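Local coordinates for putative iron binding protein (Bordetella pertussis Tohama I, PDB 1Y9U) that binds ferric iron through tyrosine side chains and probably serves as the periplasmic solute-binding protein of an iron-uptake system, at residues I68-N72 with G73-Q77; R165-K168 with A169-R173; E276-R280 with A281-L285. All blocks are in the same frame, centred on the assembly; numbering follows the deposited sequence.

Interaction 1. Residues I68-N72 with G73-Q77; sequences IDLVN and GGVTQ
A Schellman motif ends helix 64-72, and its backbone bonds join D69, L70 and V71 to the residues that lead into strand 76-77. The amide of G73 closes the last regular turn on D69 O (N to O 2.8 Å). G74, with positive phi (83°), turns the chain back, and its N reaches V71 O at 3.2 Å. V75 N adds a weak but nearly straight bond to L70 O (3.3 Å, 170° at the hydrogen). A water donates to V71 O (2.7 Å) and accepts from T76 N, so V71 O is gripped twice.

Side chains close the same turn. With CG1 anti to the carbonyl carbon (chi1 -60°), V75 puts CG2 between its backbone N and carbonyl carbon, where this methyl meets L70 CD2 at 3.9 Å as the two side chains cross obliquely. T76 lays CG2 against L70 CB and turns OG1 toward V71, 3.7 Å from CG2 of that valine. L70 and V75 continue inward onto L44 and L59, while G73 O accepts a bond from R48. The arrangement is the glycine-terminated helix end of an alpha-to-beta connection, here delivering the chain to the edge of strand 237-245.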
loop_
_atom_site.group_PDB
_atom_site.type_symbol
_atom_site.label_atom_id
_atom_site.label_comp_id
_atom_site.label_asym_id
_atom_site.label_seq_id
_atom_site.Cartn_x
_atom_site.Cartn_y
_atom_site.Cartn_z
ATOM N N ILE A 68 9.248 -8.964 -0.629
ATOM C CA ILE A 68 9.659 -10.229 -1.228
ATOM C C ILE A 68 11.106 -10.148 -1.689
ATOM O O ILE A 68 11.840 -11.121 -1.575
ATOM C CB ILE A 68 8.697 -10.622 -2.375
ATOM C CG1 ILE A 68 7.287 -10.815 -1.796
ATOM C CG2 ILE A 68 9.227 -11.843 -3.160
ATOM C CD1 ILE A 68 6.637 -12.139 -1.980
ATOM N N ASP A 69 11.534 -8.982 -2.165
ATOM C CA ASP A 69 12.928 -8.799 -2.552
ATOM C C ASP A 69 13.864 -9.001 -1.360
ATOM O O ASP A 69 14.960 -9.543 -1.518
ATOM C CB ASP A 69 13.155 -7.422 -3.183
ATOM C CG ASP A 69 12.663 -7.344 -4.622
ATOM O OD1 ASP A 69 12.770 -6.248 -5.206
ATOM O OD2 ASP A 69 12.135 -8.298 -5.229
ATOM N N LEU A 70 13.455 -8.563 -0.167
ATOM C CA LEU A 70 14.266 -8.799 1.032
ATOM C C LEU A 70 14.368 -10.290 1.333
ATOM O O LEU A 70 15.449 -10.793 1.649
ATOM C CB LEU A 70 13.684 -8.088 2.258
ATOM C CG LEU A 70 13.618 -6.566 2.206
ATOM C CD1 LEU A 70 12.830 -6.019 3.385
ATOM C CD2 LEU A 70 15.009 -5.953 2.153
ATOM N N VAL A 71 13.254 -11.001 1.210
ATOM C CA VAL A 71 13.202 -12.433 1.507
ATOM C C VAL A 71 14.064 -13.186 0.498
ATOM O O VAL A 71 14.940 -13.974 0.877
ATOM C CB VAL A 71 11.748 -12.955 1.531
ATOM C CG1 VAL A 71 11.712 -14.469 1.716
ATOM C CG2 VAL A 71 10.982 -12.261 2.656
ATOM N N ASN A 72 13.838 -12.909 -0.781
ATOM C CA ASN A 72 14.600 -13.548 -1.850
ATOM C C ASN A 72 16.080 -13.158 -1.822
ATOM O O ASN A 72 16.944 -13.946 -2.245
ATOM C CB ASN A 72 13.997 -13.228 -3.221
ATOM C CG ASN A 72 12.674 -13.923 -3.461
ATOM O OD1 ASN A 72 11.929 -13.551 -4.371
ATOM N ND2 ASN A 72 12.361 -14.928 -2.646
ATOM N N GLY A 73 16.379 -11.969 -1.304
ATOM C CA GLY A 73 17.740 -11.480 -1.186
ATOM C C GLY A 73 18.533 -12.015 0.003
ATOM O O GLY A 73 19.709 -11.657 0.168
ATOM N N GLY A 74 17.885 -12.818 0.851
ATOM C CA GLY A 74 18.540 -13.557 1.926
ATOM C C GLY A 74 18.798 -12.797 3.213
ATOM O O GLY A 74 19.627 -13.217 4.034
ATOM N N VAL A 75 18.090 -11.688 3.428
ATOM C CA VAL A 75 18.361 -10.822 4.577
ATOM C C VAL A 75 17.261 -10.873 5.638
ATOM O O VAL A 75 17.222 -10.032 6.530
ATOM C CB VAL A 75 18.637 -9.365 4.145
ATOM C CG1 VAL A 75 19.855 -9.307 3.206
ATOM C CG2 VAL A 75 17.421 -8.709 3.489
ATOM N N THR A 76 16.404 -11.883 5.532
ATOM C CA THR A 76 15.383 -12.179 6.541
ATOM C C THR A 76 15.522 -13.590 7.115
ATOM O O THR A 76 16.243 -14.437 6.562
ATOM C CB THR A 76 13.950 -12.016 5.939
ATOM O OG1 THR A 76 13.651 -13.077 5.017
ATOM C CG2 THR A 76 13.810 -10.723 5.121
ATOM N N GLN A 77 14.815 -13.835 8.217
ATOM C CA GLN A 77 14.623 -15.187 8.730
ATOM C C GLN A 77 13.162 -15.459 9.077
ATOM O O GLN A 77 12.375 -14.531 9.342
ATOM C CB GLN A 77 15.503 -15.442 9.968
ATOM C CG GLN A 77 15.127 -14.608 11.175
ATOM C CD GLN A 77 16.081 -14.828 12.334
ATOM O OE1 GLN A 77 16.838 -13.939 12.692
ATOM N NE2 GLN A 77 16.027 -16.008 12.924
HETATM O O HOH W 1 15.750 -14.139 3.482
#

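Interaction 2. Residues R165-K168 with A169-R173; sequences RGVK and ANLAR
V167 and L171 meet on the inner side of the last turn of helix 157-170, the closer side of the contact because L171 CG and CD2 lie on backbone carbonyl oxygens. L171 CG sits beside its own backbone N, anti to the carbonyl carbon (chi1 -59°), which folds the isobutyl group back over the end of the helix: CG comes within 3.4 Å of V167 O and also lies close to K168 O. The methyl pair is a lighter contact, L171 CD2 lying 4.1 Å from V167 CG1 with the two side chains meeting at a slant. L171 continues onto V134 and I136, and the CB of N170 rests against V167 O, 3.4 Å away.

At this helix end the bonds shorten in the usual way from i to i+4 into i to i+3. A169 N still reaches R165 O at 3.1 Å. N170 N divides its hydrogen between a weak bond to G166 O and a shorter one to V167 O (2.9 Å). L171 N then binds K168 O at 3.2 Å, nearly straight at the hydrogen (166°). L171 leaves helical phi/psi, and the backbone of A172 pairs with V134 of strand 134-135.

The outer side is looser. The exposed A169 offers a single methyl, its CB 3.5 Å from R165 O. R165 makes its salt bridge, through NH2, with E161 one turn earlier, and the extended K168 chain carries NZ to the carbonyls of V319 and G320 near the C-terminus.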
loop_
_atom_site.group_PDB
_atom_site.type_symbol
_atom_site.label_atom_id
_atom_site.label_comp_id
_atom_site.label_asym_id
_atom_site.label_seq_id
_atom_site.Cartn_x
_atom_site.Cartn_y
_atom_site.Cartn_z
ATOM N N ARG A 165 -5.683 -1.161 -22.816
ATOM C CA ARG A 165 -5.928 -0.414 -24.047
ATOM C C ARG A 165 -7.210 0.444 -23.934
ATOM O O ARG A 165 -7.230 1.580 -24.387
ATOM C CB ARG A 165 -6.037 -1.354 -25.235
ATOM C CG ARG A 165 -4.752 -1.970 -25.667
ATOM C CD ARG A 165 -4.919 -2.777 -26.973
ATOM N NE ARG A 165 -3.769 -3.624 -27.201
ATOM C CZ ARG A 165 -2.606 -3.187 -27.653
ATOM N NH1 ARG A 165 -2.432 -1.918 -27.996
ATOM N NH2 ARG A 165 -1.586 -4.019 -27.785
ATOM N N GLY A 166 -8.243 -0.078 -23.288
ATOM C CA GLY A 166 -9.491 0.642 -23.132
ATOM C C GLY A 166 -9.337 1.820 -22.171
ATOM O O GLY A 166 -9.891 2.883 -22.381
ATOM N N VAL A 167 -8.585 1.612 -21.087
ATOM C CA VAL A 167 -8.331 2.684 -20.133
ATOM C C VAL A 167 -7.481 3.773 -20.771
ATOM O O VAL A 167 -7.818 4.970 -20.690
ATOM C CB VAL A 167 -7.671 2.150 -18.861
ATOM C CG1 VAL A 167 -7.190 3.291 -17.937
ATOM C CG2 VAL A 167 -8.633 1.266 -18.113
ATOM N N LYS A 168 -6.419 3.374 -21.467
ATOM C CA LYS A 168 -5.600 4.336 -22.202
ATOM C C LYS A 168 -6.474 5.224 -23.096
ATOM O O LYS A 168 -6.342 6.446 -23.128
ATOM C CB LYS A 168 -4.506 3.633 -23.024
ATOM C CG LYS A 168 -3.698 4.585 -23.898
ATOM C CD LYS A 168 -2.777 3.876 -24.846
ATOM C CE LYS A 168 -2.077 4.913 -25.713
ATOM N NZ LYS A 168 -1.075 4.353 -26.687
ATOM N N ALA A 169 -7.382 4.587 -23.821
ATOM C CA ALA A 169 -8.226 5.303 -24.780
ATOM C C ALA A 169 -9.127 6.299 -24.077
ATOM O O ALA A 169 -9.554 7.311 -24.669
ATOM C CB ALA A 169 -9.067 4.312 -25.541
ATOM N N ASN A 170 -9.445 5.999 -22.815
ATOM C CA ASN A 170 -10.366 6.815 -22.028
ATOM C C ASN A 170 -9.701 7.984 -21.290
ATOM O O ASN A 170 -10.403 8.804 -20.702
ATOM C CB ASN A 170 -11.093 5.969 -20.976
ATOM C CG ASN A 170 -12.198 5.093 -21.546
ATOM O OD1 ASN A 170 -12.675 4.156 -20.886
ATOM N ND2 ASN A 170 -12.634 5.414 -22.746
ATOM N N LEU A 171 -8.370 8.068 -21.306
ATOM C CA LEU A 171 -7.708 9.107 -20.528
ATOM C C LEU A 171 -8.033 10.498 -21.013
ATOM O O LEU A 171 -8.040 10.782 -22.207
ATOM C CB LEU A 171 -6.196 8.882 -20.459
ATOM C CG LEU A 171 -5.762 7.543 -19.834
ATOM C CD1 LEU A 171 -4.254 7.478 -19.745
ATOM C CD2 LEU A 171 -6.413 7.301 -18.478
ATOM N N ALA A 172 -8.278 11.395 -20.054
ATOM C CA ALA A 172 -8.544 12.801 -20.335
ATOM C C ALA A 172 -7.278 13.571 -20.636
ATOM O O ALA A 172 -7.324 14.612 -21.275
ATOM C CB ALA A 172 -9.249 13.435 -19.133
ATOM N N ARG A 173 -6.158 13.078 -20.132
ATOM C CA ARG A 173 -4.860 13.689 -20.348
ATOM C C ARG A 173 -3.827 12.573 -20.158
ATOM O O ARG A 173 -4.168 11.461 -19.758
ATOM C CB ARG A 173 -4.626 14.924 -19.439
ATOM C CG ARG A 173 -5.157 14.856 -18.011
ATOM C CD ARG A 173 -4.345 13.991 -17.137
ATOM N NE ARG A 173 -4.551 14.227 -15.706
ATOM C CZ ARG A 173 -3.960 13.496 -14.775
ATOM N NH1 ARG A 173 -3.161 12.496 -15.143
ATOM N NH2 ARG A 173 -4.158 13.750 -13.490
#

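Interaction 3. Residues E276-R280 with A281-L285; sequences EYPVR and AGVKL
L285 reaches across to Y277 and P278 with both of its methyl groups. CD2 stands over one face of the Y277 ring in a CH-pi contact, 4.0 Å from the centroid and 16° off the ring normal. CD1 lies farther out, 3.8 Å from Y277 CE1 and close to the hydroxyl end. The same CD2 is pressed against P278 CD at 3.4 Å, tighter than usual for two carbons, so this methyl sits in the corner formed by the tyrosine face and the proline. V283 covers the next part of P278, its CG1 3.6 Å from the proline CG. Its second methyl, CG2, turns the other way, to R280 O at 3.3 Å and to R280 CD, so V283 spans from the proline to the arginine stem.

These groups are brought together by a reversal of the chain: 277-280 and 281-285 run at 144° to each other, with no direct hydrogen bond between them. G282, at positive phi, helps to make the bend. R280 runs extended from CG to NE, CG anti to the backbone N (chi1 -179°), and this brings NE to a water lying in the guanidinium plane (2.8 Å). That water lies 2.7 Å from A281 O, to which it can donate, bridging the bend. R280 NH1 is bound by V262 O, and the backbone N of R280 by Q267.

Y277 pairs by its backbone with L104 on strand 100-112, and its side chain lies about 8 Å from that of Y199, which binds ferric iron in the iron-loaded protein, although none is bound here. Helix 264-273 packs along P278, V279 and V283 through Q267 and T268, and the loop leads on to helix 287-291.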
loop_
_atom_site.group_PDB
_atom_site.type_symbol
_atom_site.label_atom_id
_atom_site.label_comp_id
_atom_site.label_asym_id
_atom_site.label_seq_id
_atom_site.Cartn_x
_atom_site.Cartn_y
_atom_site.Cartn_z
ATOM N N GLU A 276 -3.619 5.133 6.322
ATOM C CA GLU A 276 -3.740 3.818 5.747
ATOM C C GLU A 276 -4.750 3.000 6.550
ATOM O O GLU A 276 -5.356 3.491 7.517
ATOM C CB GLU A 276 -2.365 3.147 5.700
ATOM C CG GLU A 276 -1.449 3.800 4.680
ATOM C CD GLU A 276 -0.012 3.388 4.795
ATOM O OE1 GLU A 276 0.375 2.722 5.787
ATOM O OE2 GLU A 276 0.769 3.813 3.927
ATOM N N TYR A 277 -5.001 1.781 6.076
ATOM C CA TYR A 277 -5.974 0.903 6.715
ATOM C C TYR A 277 -5.202 -0.117 7.539
ATOM O O TYR A 277 -4.298 -0.756 7.031
ATOM C CB TYR A 277 -6.854 0.237 5.642
ATOM C CG TYR A 277 -8.219 -0.219 6.148
ATOM C CD1 TYR A 277 -9.362 0.563 5.959
ATOM C CD2 TYR A 277 -8.363 -1.425 6.824
ATOM C CE1 TYR A 277 -10.594 0.148 6.404
ATOM C CE2 TYR A 277 -9.604 -1.831 7.303
ATOM C CZ TYR A 277 -10.708 -1.046 7.076
ATOM O OH TYR A 277 -11.949 -1.452 7.550
ATOM N N PRO A 278 -5.557 -0.305 8.810
ATOM C CA PRO A 278 -4.818 -1.261 9.636
ATOM C C PRO A 278 -5.026 -2.693 9.174
ATOM O O PRO A 278 -6.083 -3.042 8.683
ATOM C CB PRO A 278 -5.391 -1.056 11.034
ATOM C CG PRO A 278 -6.561 -0.197 10.898
ATOM C CD PRO A 278 -6.652 0.349 9.534
ATOM N N VAL A 279 -4.013 -3.521 9.345
ATOM C CA VAL A 279 -4.175 -4.949 9.045
ATOM C C VAL A 279 -5.017 -5.686 10.096
ATOM O O VAL A 279 -5.718 -6.633 9.778
ATOM C CB VAL A 279 -2.792 -5.652 8.861
ATOM C CG1 VAL A 279 -2.006 -5.764 10.170
ATOM C CG2 VAL A 279 -2.959 -7.015 8.231
ATOM N N ARG A 280 -4.917 -5.257 11.351
ATOM C CA ARG A 280 -5.596 -5.925 12.455
ATOM C C ARG A 280 -7.069 -5.559 12.457
ATOM O O ARG A 280 -7.417 -4.380 12.397
ATOM C CB ARG A 280 -4.960 -5.487 13.770
ATOM C CG ARG A 280 -5.537 -6.124 15.018
ATOM C CD ARG A 280 -5.100 -5.422 16.266
ATOM N NE ARG A 280 -5.613 -6.075 17.477
ATOM C CZ ARG A 280 -4.987 -7.013 18.166
ATOM N NH1 ARG A 280 -3.789 -7.400 17.829
ATOM N NH2 ARG A 280 -5.589 -7.568 19.219
ATOM N N ALA A 281 -7.944 -6.566 12.553
ATOM C CA ALA A 281 -9.380 -6.331 12.665
ATOM C C ALA A 281 -9.729 -5.561 13.950
ATOM O O ALA A 281 -9.078 -5.737 14.985
ATOM C CB ALA A 281 -10.127 -7.663 12.663
ATOM N N GLY A 282 -10.775 -4.748 13.900
ATOM C CA GLY A 282 -11.292 -4.095 15.074
ATOM C C GLY A 282 -10.498 -2.928 15.586
ATOM O O GLY A 282 -10.593 -2.570 16.752
ATOM N N VAL A 283 -9.715 -2.312 14.718
ATOM C CA VAL A 283 -8.963 -1.117 15.035
ATOM C C VAL A 283 -9.716 0.140 14.602
ATOM O O VAL A 283 -10.238 0.206 13.485
ATOM C CB VAL A 283 -7.589 -1.169 14.357
ATOM C CG1 VAL A 283 -6.845 0.138 14.493
ATOM C CG2 VAL A 283 -6.784 -2.312 14.952
ATOM N N LYS A 284 -9.787 1.105 15.506
ATOM C CA LYS A 284 -10.453 2.376 15.226
ATOM C C LYS A 284 -9.778 3.053 14.042
ATOM O O LYS A 284 -8.556 3.242 14.026
ATOM C CB LYS A 284 -10.403 3.301 16.441
ATOM C CG LYS A 284 -11.047 4.665 16.227
ATOM C CD LYS A 284 -12.547 4.632 16.316
ATOM C CE LYS A 284 -13.130 6.055 16.443
ATOM N NZ LYS A 284 -14.511 6.077 17.027
ATOM N N LEU A 285 -10.600 3.424 13.066
ATOM C CA LEU A 285 -10.121 4.088 11.870
ATOM C C LEU A 285 -10.197 5.599 12.012
ATOM O O LEU A 285 -11.066 6.133 12.709
ATOM C CB LEU A 285 -11.005 3.706 10.680
ATOM C CG LEU A 285 -11.155 2.207 10.376
ATOM C CD1 LEU A 285 -12.180 1.994 9.267
ATOM C CD2 LEU A 285 -9.841 1.562 9.995
HETATM O O HOH W 2 -8.340 -5.417 17.613
#

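Overall arrangement
The three contacts follow one another along the chain, each a local turn at the end of a helix or strand, and none touches another. Interactions 1 and 3 are the closest pair, with centres about 27 Å apart, and both reach the same mixed sheet: 76-77 pairs with strand 237-245 and 277-278 with strand 100-112, two strands that themselves pair. Interaction 2 lies farther off, its centre about 37 Å from that of interaction 1 and about 34 Å from that of interaction 3, on the opposite side of the chain's centre from the latter. Interaction 3 brings strand 277-278 near an iron-binding tyrosine, Y277 to Y199 side chains about 8 Å, while interactions 1 and 2 are structural turns away from the site.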